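Local coordinates for protein CalU16 (Micromonospora echinospora, PDB 4FPW) that probably protects its producer against an enediyne antibiotic by self-sacrifice, being damaged itself in place of the cell's DNA, at residues N44-N47 with E52-G55; G71-C76 with L82-V87; P92-E97 with E118-E123. All blocks are in the same frame, centred on the assembly; numbering follows the deposited sequence.

Contact 1 of 3, residues N44-N47 with E52-G55; sequences NRIN and EPKG
Ile46 and Pro53, followed by Asn47 and Glu52, join helix 43-49 to the short strand 53-54, the outermost strand at one end of the antiparallel sheet in this Bet v 1-like (helix-grip) fold. The chain turns over only a few residues between the two, and the backbones come closest where Asn47 CA lies 4.8 Å from Glu52 CA. The apolar part is made by Ile46, which reaches the proline ring with two of its carbons: CG2 and CD1 each stand 4.1 Å from Pro53 CD. CG1 lies opposite the carbonyl carbon, which puts CG2 opposite the backbone N, and from there both branches can meet the proline. The two side chains cross at about a right angle. A branched aliphatic residue suits this buried helix face, and the rigid proline offers it a compact hydrocarbon surface without a backbone N-H to bury. Beyond the helix, Pro53 also rests on Phe63 and Leu65 of strand 62-65, while the backbone of Lys54 is bonded to Ala64 of that strand.

The polar part lies nearer the surface. The amide of Asn47 settles against the side chain of Glu52, with Asn47 CG 3.5 Å from Glu52 CB and 3.3 Å from Glu52 OE1. The amide and carboxylate planes are turned 69° apart, so the groups do not stack.

Charge is balanced within 52-55. Glu52 holds its chain extended, and Lys54, two residues on, turns its ammonium end (chi4 48°) onto the carboxylate. The salt bridge probably helps to keep Glu52 in its negatively charged form beside Asn47. Lys54 NZ lies 2.8 Å from Glu52 OE2, above the carboxylate plane and 72° out of it.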
loop_
_atom_site.group_PDB
_atom_site.type_symbol
_atom_site.label_atom_id
_atom_site.label_comp_id
_atom_site.label_asym_id
_atom_site.label_seq_id
_atom_site.Cartn_x
_atom_site.Cartn_y
_atom_site.Cartn_z
ATOM N N ASN A 44 -15.250 1.291 7.475
ATOM C CA ASN A 44 -16.458 0.638 6.960
ATOM C C ASN A 44 -16.457 0.521 5.429
ATOM O O ASN A 44 -17.390 -0.020 4.849
ATOM C CB ASN A 44 -17.712 1.404 7.394
ATOM C CG ASN A 44 -17.949 1.357 8.896
ATOM O OD1 ASN A 44 -17.845 0.309 9.530
ATOM N ND2 ASN A 44 -18.297 2.503 9.467
ATOM N N ARG A 45 -15.432 1.059 4.780
ATOM C CA ARG A 45 -15.220 0.836 3.367
ATOM C C ARG A 45 -13.964 -0.003 3.116
ATOM O O ARG A 45 -13.954 -0.833 2.213
ATOM C CB ARG A 45 -15.148 2.170 2.627
ATOM C CG ARG A 45 -16.450 2.936 2.684
ATOM C CD ARG A 45 -16.577 3.914 1.533
ATOM N NE ARG A 45 -17.719 4.783 1.778
ATOM C CZ ARG A 45 -17.945 5.963 1.200
ATOM N NH1 ARG A 45 -17.108 6.468 0.298
ATOM N NH2 ARG A 45 -19.039 6.646 1.535
ATOM N N ILE A 46 -12.907 0.212 3.901
ATOM C CA ILE A 46 -11.715 -0.650 3.824
ATOM C C ILE A 46 -12.126 -2.100 4.121
ATOM O O ILE A 46 -11.524 -3.056 3.641
ATOM C CB ILE A 46 -10.632 -0.212 4.824
ATOM C CG1 ILE A 46 -10.129 1.204 4.514
ATOM C CG2 ILE A 46 -9.445 -1.162 4.794
ATOM C CD1 ILE A 46 -9.362 1.831 5.659
ATOM N N ASN A 47 -13.186 -2.248 4.898
ATOM C CA ASN A 47 -13.672 -3.551 5.313
ATOM C C ASN A 47 -14.225 -4.402 4.173
ATOM O O ASN A 47 -14.286 -5.632 4.267
ATOM C CB ASN A 47 -14.804 -3.375 6.324
ATOM C CG ASN A 47 -14.575 -4.141 7.607
ATOM O OD1 ASN A 47 -15.391 -4.041 8.534
ATOM N ND2 ASN A 47 -13.490 -4.931 7.678
ATOM N N GLU A 52 -10.058 -4.603 7.868
ATOM C CA GLU A 52 -10.285 -3.379 8.644
ATOM C C GLU A 52 -9.249 -3.102 9.734
ATOM O O GLU A 52 -8.892 -3.997 10.498
ATOM C CB GLU A 52 -11.636 -3.381 9.322
ATOM C CG GLU A 52 -11.997 -2.025 9.891
ATOM C CD GLU A 52 -13.118 -2.091 10.888
ATOM O OE1 GLU A 52 -14.172 -2.656 10.544
ATOM O OE2 GLU A 52 -12.944 -1.579 12.019
ATOM N N PRO A 53 -8.800 -1.838 9.834
ATOM C CA PRO A 53 -7.929 -1.404 10.917
ATOM C C PRO A 53 -8.675 -1.034 12.176
ATOM O O PRO A 53 -9.829 -0.593 12.112
ATOM C CB PRO A 53 -7.281 -0.146 10.352
ATOM C CG PRO A 53 -8.320 0.416 9.457
ATOM C CD PRO A 53 -8.972 -0.778 8.823
ATOM N N LYS A 54 -7.980 -1.176 13.307
ATOM C CA LYS A 54 -8.552 -0.925 14.616
ATOM C C LYS A 54 -7.573 -0.147 15.498
ATOM O O LYS A 54 -6.341 -0.304 15.403
ATOM C CB LYS A 54 -9.003 -2.235 15.257
ATOM C CG LYS A 54 -10.274 -2.756 14.604
ATOM C CD LYS A 54 -10.801 -4.046 15.208
ATOM C CE LYS A 54 -12.300 -4.190 14.949
ATOM N NZ LYS A 54 -12.625 -3.918 13.512
ATOM N N GLY A 55 -8.152 0.715 16.332
ATOM C CA GLY A 55 -7.408 1.715 17.074
ATOM C C GLY A 55 -8.045 3.048 16.769
ATOM O O GLY A 55 -9.126 3.084 16.171
#

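Contact 2 of 3, residues G71-C76 with L82-V87; sequences GDILRC and LTISWV
Ser85 OG is gripped from two directions: Asp72 N donates to it over 2.7 Å in a nearly straight bond (166°), and a water 2.8 Å away links it to Asp72 OD2. A chi1 of 72° sets OG between the backbone N and the carbonyl carbon of Ser85, within reach of the neighbouring strand. The small serine hydroxyl thus stands in for a backbone carbonyl. Ser85 N returns a bond to Asp72 O at 2.9 Å. Gly71 CA lies 3.3 Å from Ser85 OG, and a side chain on Gly71 would run into Ser85 O, so glycine suits the place.

Further along this antiparallel hairpin, Leu74 and Arg75 both face Thr83, a classic beta bulge. Within it Arg75 and Thr83 form the hydrogen-bonded pair, with Thr83 N 2.8 Å from Arg75 O and Arg75 N 3.1 Å from Thr83 O. The guanidinium of Arg75 leads away to Glu77. On the other face Cys76 SG touches Leu82 CD2 at 3.7 Å in the non-hydrogen-bonded pair, and both rest on Trp37 of helix 33-41. Ile73 CG1 meets Ile84 CG2 at 4.2 Å.

At Arg75 and Thr83 both bonds are backbone to backbone; at Asp72 and Ser85 one is, while the hydroxyl of Ser85 takes the other N-H, so the strands stay joined on both sides of the irregular Leu74.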
loop_
_atom_site.group_PDB
_atom_site.type_symbol
_atom_site.label_atom_id
_atom_site.label_comp_id
_atom_site.label_asym_id
_atom_site.label_seq_id
_atom_site.Cartn_x
_atom_site.Cartn_y
_atom_site.Cartn_z
ATOM N N GLY A 71 0.594 -0.514 13.335
ATOM C CA GLY A 71 1.565 0.538 13.195
ATOM C C GLY A 71 0.968 1.821 13.626
ATOM O O GLY A 71 -0.137 1.854 14.164
ATOM N N ASP A 72 1.709 2.886 13.394
ATOM C CA ASP A 72 1.245 4.198 13.787
ATOM C C ASP A 72 0.855 4.978 12.562
ATOM O O ASP A 72 1.150 4.587 11.435
ATOM C CB ASP A 72 2.298 4.907 14.625
ATOM C CG ASP A 72 2.521 4.200 15.934
ATOM O OD1 ASP A 72 1.579 4.192 16.763
ATOM O OD2 ASP A 72 3.606 3.605 16.114
ATOM N N ILE A 73 0.159 6.070 12.816
ATOM C CA ILE A 73 -0.350 6.910 11.793
ATOM C C ILE A 73 0.487 8.162 11.882
ATOM O O ILE A 73 0.148 9.112 12.597
ATOM C CB ILE A 73 -1.855 7.156 12.018
ATOM C CG1 ILE A 73 -2.597 5.807 11.967
ATOM C CG2 ILE A 73 -2.416 8.130 10.991
ATOM C CD1 ILE A 73 -4.092 5.899 12.209
ATOM N N LEU A 74 1.595 8.146 11.146
ATOM C CA LEU A 74 2.534 9.271 11.128
ATOM C C LEU A 74 1.877 10.509 10.497
ATOM O O LEU A 74 1.674 11.518 11.184
ATOM C CB LEU A 74 3.841 8.884 10.400
ATOM C CG LEU A 74 4.469 7.533 10.783
ATOM C CD1 LEU A 74 5.711 7.198 9.963
ATOM C CD2 LEU A 74 4.781 7.486 12.274
ATOM N N ARG A 75 1.495 10.415 9.218
ATOM C CA ARG A 75 0.917 11.563 8.476
ATOM C C ARG A 75 -0.459 11.261 7.870
ATOM O O ARG A 75 -0.683 10.182 7.309
ATOM C CB ARG A 75 1.862 11.983 7.350
ATOM C CG ARG A 75 1.694 13.422 6.892
ATOM C CD ARG A 75 2.364 14.366 7.869
ATOM N NE ARG A 75 2.404 15.721 7.351
ATOM C CZ ARG A 75 2.578 16.812 8.085
ATOM N NH1 ARG A 75 2.737 16.728 9.404
ATOM N NH2 ARG A 75 2.588 17.998 7.493
ATOM N N CYS A 76 -1.368 12.229 7.979
ATOM C CA CYS A 76 -2.698 12.124 7.382
ATOM C C CYS A 76 -3.113 13.490 6.850
ATOM O O CYS A 76 -3.460 14.399 7.627
ATOM C CB CYS A 76 -3.723 11.601 8.392
ATOM S SG CYS A 76 -5.160 10.782 7.641
ATOM N N LEU A 82 -1.191 9.899 3.059
ATOM C CA LEU A 82 -1.381 9.010 4.182
ATOM C C LEU A 82 -0.051 8.316 4.342
ATOM O O LEU A 82 0.425 7.699 3.379
ATOM C CB LEU A 82 -2.484 7.985 3.847
ATOM C CG LEU A 82 -3.353 7.287 4.914
ATOM C CD1 LEU A 82 -3.063 5.796 5.008
ATOM C CD2 LEU A 82 -3.250 7.949 6.285
ATOM N N THR A 83 0.583 8.490 5.508
ATOM C CA THR A 83 1.773 7.730 5.863
ATOM C C THR A 83 1.555 7.029 7.210
ATOM O O THR A 83 0.991 7.590 8.151
ATOM C CB THR A 83 3.029 8.610 5.942
ATOM O OG1 THR A 83 3.073 9.488 4.814
ATOM C CG2 THR A 83 4.305 7.740 5.975
ATOM N N ILE A 84 2.016 5.791 7.278
ATOM C CA ILE A 84 1.885 4.982 8.455
ATOM C C ILE A 84 3.118 4.101 8.597
ATOM O O ILE A 84 3.769 3.777 7.588
ATOM C CB ILE A 84 0.651 4.070 8.377
ATOM C CG1 ILE A 84 0.685 3.178 7.124
ATOM C CG2 ILE A 84 -0.608 4.895 8.404
ATOM C CD1 ILE A 84 -0.000 1.850 7.338
ATOM N N SER A 85 3.434 3.726 9.837
ATOM C CA SER A 85 4.514 2.768 10.102
ATOM C C SER A 85 3.930 1.397 9.917
ATOM O O SER A 85 2.724 1.244 9.828
ATOM C CB SER A 85 5.081 2.895 11.537
ATOM O OG SER A 85 4.168 2.408 12.520
ATOM N N TRP A 86 4.785 0.394 9.876
ATOM C CA TRP A 86 4.349 -0.931 9.506
ATOM C C TRP A 86 5.198 -1.975 10.245
ATOM O O TRP A 86 6.334 -2.275 9.837
ATOM C CB TRP A 86 4.464 -1.077 7.990
ATOM C CG TRP A 86 3.765 -2.246 7.444
ATOM C CD1 TRP A 86 4.283 -3.485 7.233
ATOM C CD2 TRP A 86 2.402 -2.300 7.031
ATOM N NE1 TRP A 86 3.318 -4.327 6.728
ATOM C CE2 TRP A 86 2.154 -3.617 6.586
ATOM C CE3 TRP A 86 1.359 -1.358 6.996
ATOM C CZ2 TRP A 86 0.916 -4.018 6.107
ATOM C CZ3 TRP A 86 0.134 -1.748 6.504
ATOM C CH2 TRP A 86 -0.082 -3.072 6.060
ATOM N N VAL A 87 4.647 -2.510 11.342
ATOM C CA VAL A 87 5.392 -3.465 12.172
ATOM C C VAL A 87 4.839 -4.892 12.007
ATOM O O VAL A 87 3.623 -5.094 12.037
ATOM C CB VAL A 87 5.554 -3.014 13.665
ATOM C CG1 VAL A 87 4.722 -1.782 14.024
ATOM C CG2 VAL A 87 5.303 -4.164 14.639
HETATM O O HOH W 1 5.659 3.359 14.686
#

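Contact 3 of 3, residues P92-E97 with E118-E123; sequences PDSEVE and EQMLVE
Met120, present as selenomethionine, reaches from helix 118-138 to Ser94 on strand 94-103 and to Pro92 in the loop before it. Its whole side chain is stretched out. CG stands opposite the backbone N (chi1 -161°), and the next two torsions are both close to 180°, so SE and CE are carried as far from the helix as the side chain allows. That length matters because the backbones stay well apart: even the nearest pair, Pro92 CA and Met120 CA, is separated by 9.0 Å. A long, unbranched and apolar residue is well suited to span such a gap.

Ser94 meets the tip of that chain. Its OG lies opposite the carbonyl carbon of its own residue (chi1 -65°), beside the backbone N, and comes 3.1 Å from Met120 CE and 3.5 Å from Met120 SE. This is a close approach of a hydroxyl to a methyl group, with no hydrogen bond between the two segments. A small side chain suits the position, since Trp86, His113 and Thr115 also press on Ser94 from the strands on either side.

Pro92 borders the selenium more loosely. The ring carbon Pro92 CD is 4.4 Å from Met120 SE, and Pro92 O is 4.2 Å from the same atom, so ring and carbonyl edge the chain without clasping it. Thr115 and Lys91 also touch Met120.

A helix held over an antiparallel sheet by side chains reaching down to the strands is characteristic of the helix-grip architecture of Bet v 1-like proteins, to which AHA1-family members belong.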
loop_
_atom_site.group_PDB
_atom_site.type_symbol
_atom_site.label_atom_id
_atom_site.label_comp_id
_atom_site.label_asym_id
_atom_site.label_seq_id
_atom_site.Cartn_x
_atom_site.Cartn_y
_atom_site.Cartn_z
ATOM N N PRO A 92 11.796 -6.279 9.920
ATOM C CA PRO A 92 12.200 -4.926 10.274
ATOM C C PRO A 92 11.024 -4.021 10.059
ATOM O O PRO A 92 10.078 -4.427 9.411
ATOM C CB PRO A 92 13.316 -4.601 9.286
ATOM C CG PRO A 92 13.069 -5.489 8.120
ATOM C CD PRO A 92 12.443 -6.734 8.673
ATOM N N ASP A 93 11.072 -2.829 10.637
ATOM C CA ASP A 93 9.949 -1.916 10.574
ATOM C C ASP A 93 9.995 -1.260 9.211
ATOM O O ASP A 93 11.062 -1.079 8.625
ATOM C CB ASP A 93 9.969 -0.887 11.725
ATOM C CG ASP A 93 9.434 -1.463 13.054
ATOM O OD1 ASP A 93 9.420 -2.704 13.212
ATOM O OD2 ASP A 93 9.011 -0.674 13.938
ATOM N N SER A 94 8.815 -0.943 8.708
ATOM C CA SER A 94 8.626 -0.451 7.351
ATOM C C SER A 94 7.814 0.817 7.406
ATOM O O SER A 94 7.401 1.254 8.478
ATOM C CB SER A 94 7.856 -1.480 6.529
ATOM O OG SER A 94 8.571 -2.689 6.345
ATOM N N GLU A 95 7.567 1.398 6.239
ATOM C CA GLU A 95 6.756 2.608 6.139
ATOM C C GLU A 95 5.997 2.506 4.845
ATOM O O GLU A 95 6.540 2.051 3.841
ATOM C CB GLU A 95 7.680 3.811 6.113
ATOM C CG GLU A 95 7.129 5.136 6.602
ATOM C CD GLU A 95 8.271 6.109 6.868
ATOM O OE1 GLU A 95 9.061 5.830 7.800
ATOM O OE2 GLU A 95 8.406 7.126 6.141
ATOM N N VAL A 96 4.736 2.913 4.877
ATOM C CA VAL A 96 3.865 2.840 3.727
ATOM C C VAL A 96 3.244 4.220 3.512
ATOM O O VAL A 96 2.945 4.935 4.483
ATOM C CB VAL A 96 2.739 1.793 3.891
ATOM C CG1 VAL A 96 2.151 1.440 2.521
ATOM C CG2 VAL A 96 3.243 0.524 4.550
ATOM N N GLU A 97 3.047 4.591 2.240
ATOM C CA GLU A 97 2.481 5.894 1.932
ATOM C C GLU A 97 1.520 5.825 0.783
ATOM O O GLU A 97 1.763 5.146 -0.218
ATOM C CB GLU A 97 3.568 6.918 1.612
ATOM C CG GLU A 97 3.059 8.347 1.599
ATOM C CD GLU A 97 4.145 9.346 1.287
ATOM O OE1 GLU A 97 4.948 9.672 2.185
ATOM O OE2 GLU A 97 4.207 9.805 0.132
ATOM N N GLU A 118 15.550 -6.388 1.499
ATOM C CA GLU A 118 15.434 -6.761 0.085
ATOM C C GLU A 118 14.391 -7.848 -0.168
ATOM O O GLU A 118 13.649 -7.778 -1.136
ATOM C CB GLU A 118 16.765 -7.245 -0.469
ATOM C CG GLU A 118 16.699 -7.573 -1.958
ATOM C CD GLU A 118 18.055 -7.529 -2.616
ATOM O OE1 GLU A 118 18.265 -6.679 -3.506
ATOM O OE2 GLU A 118 18.921 -8.330 -2.219
ATOM N N GLN A 119 14.360 -8.854 0.699
ATOM C CA GLN A 119 13.370 -9.929 0.638
ATOM C C GLN A 119 11.955 -9.371 0.762
ATOM O O GLN A 119 11.057 -9.729 -0.011
ATOM C CB GLN A 119 13.639 -10.904 1.773
ATOM C CG GLN A 119 12.866 -12.203 1.687
ATOM C CD GLN A 119 13.349 -13.206 2.708
ATOM O OE1 GLN A 119 14.552 -13.365 2.906
ATOM N NE2 GLN A 119 12.414 -13.890 3.366
HETATM N N MSE A 120 11.779 -8.465 1.721
HETATM C CA MSE A 120 10.493 -7.823 1.954
HETATM C C MSE A 120 10.041 -6.846 0.850
HETATM O O MSE A 120 8.880 -6.413 0.852
HETATM C CB MSE A 120 10.561 -7.068 3.275
HETATM C CG MSE A 120 9.226 -6.724 3.902
HETATM SE SE MSE A 120 9.485 -5.982 5.512
HETATM C CE MSE A 120 7.791 -5.643 6.004
ATOM N N LEU A 121 10.922 -6.452 -0.074
ATOM C CA LEU A 121 10.473 -5.547 -1.152
ATOM C C LEU A 121 9.424 -6.264 -1.983
ATOM O O LEU A 121 8.264 -5.853 -2.034
ATOM C CB LEU A 121 11.616 -5.104 -2.072
ATOM C CG LEU A 121 12.376 -3.816 -1.775
ATOM C CD1 LEU A 121 13.254 -3.493 -2.968
ATOM C CD2 LEU A 121 11.469 -2.651 -1.486
ATOM N N VAL A 122 9.854 -7.358 -2.606
ATOM C CA VAL A 122 8.992 -8.183 -3.425
ATOM C C VAL A 122 7.686 -8.422 -2.669
ATOM O O VAL A 122 6.634 -7.903 -3.077
ATOM C CB VAL A 122 9.663 -9.525 -3.765
ATOM C CG1 VAL A 122 8.778 -10.354 -4.686
ATOM C CG2 VAL A 122 11.027 -9.297 -4.408
ATOM N N GLU A 123 7.787 -9.140 -1.540
ATOM C CA GLU A 123 6.638 -9.602 -0.736
ATOM C C GLU A 123 5.534 -8.584 -0.522
ATOM O O GLU A 123 4.355 -8.931 -0.402
ATOM C CB GLU A 123 7.118 -10.072 0.631
ATOM C CG GLU A 123 7.849 -11.398 0.559
ATOM C CD GLU A 123 8.494 -11.809 1.860
ATOM O OE1 GLU A 123 8.483 -11.015 2.835
ATOM O OE2 GLU A 123 9.012 -12.945 1.898
#

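The three contacts follow one another along the chain, and all reach the same antiparallel sheet. Contact 1 attaches helix 43-49 to strand 53-54 at the sheet's end; contact 2 pairs strands 70-77 and 81-86 nearer its middle; contact 3 sets helix 118-138 against the next strand, 94-103. Contacts 1 and 2 have centres about 14 Å apart and contacts 1 and 3 about 21 Å apart, and neither pair touches. Contacts 2 and 3, with centres about 13 Å apart, meet directly through probable backbone hydrogen bonds from Val96 to Ile84 and from Ser94 to Trp86. The sheet thus connects helix packing at its edge with helix packing further in, within a single AHA1-like domain.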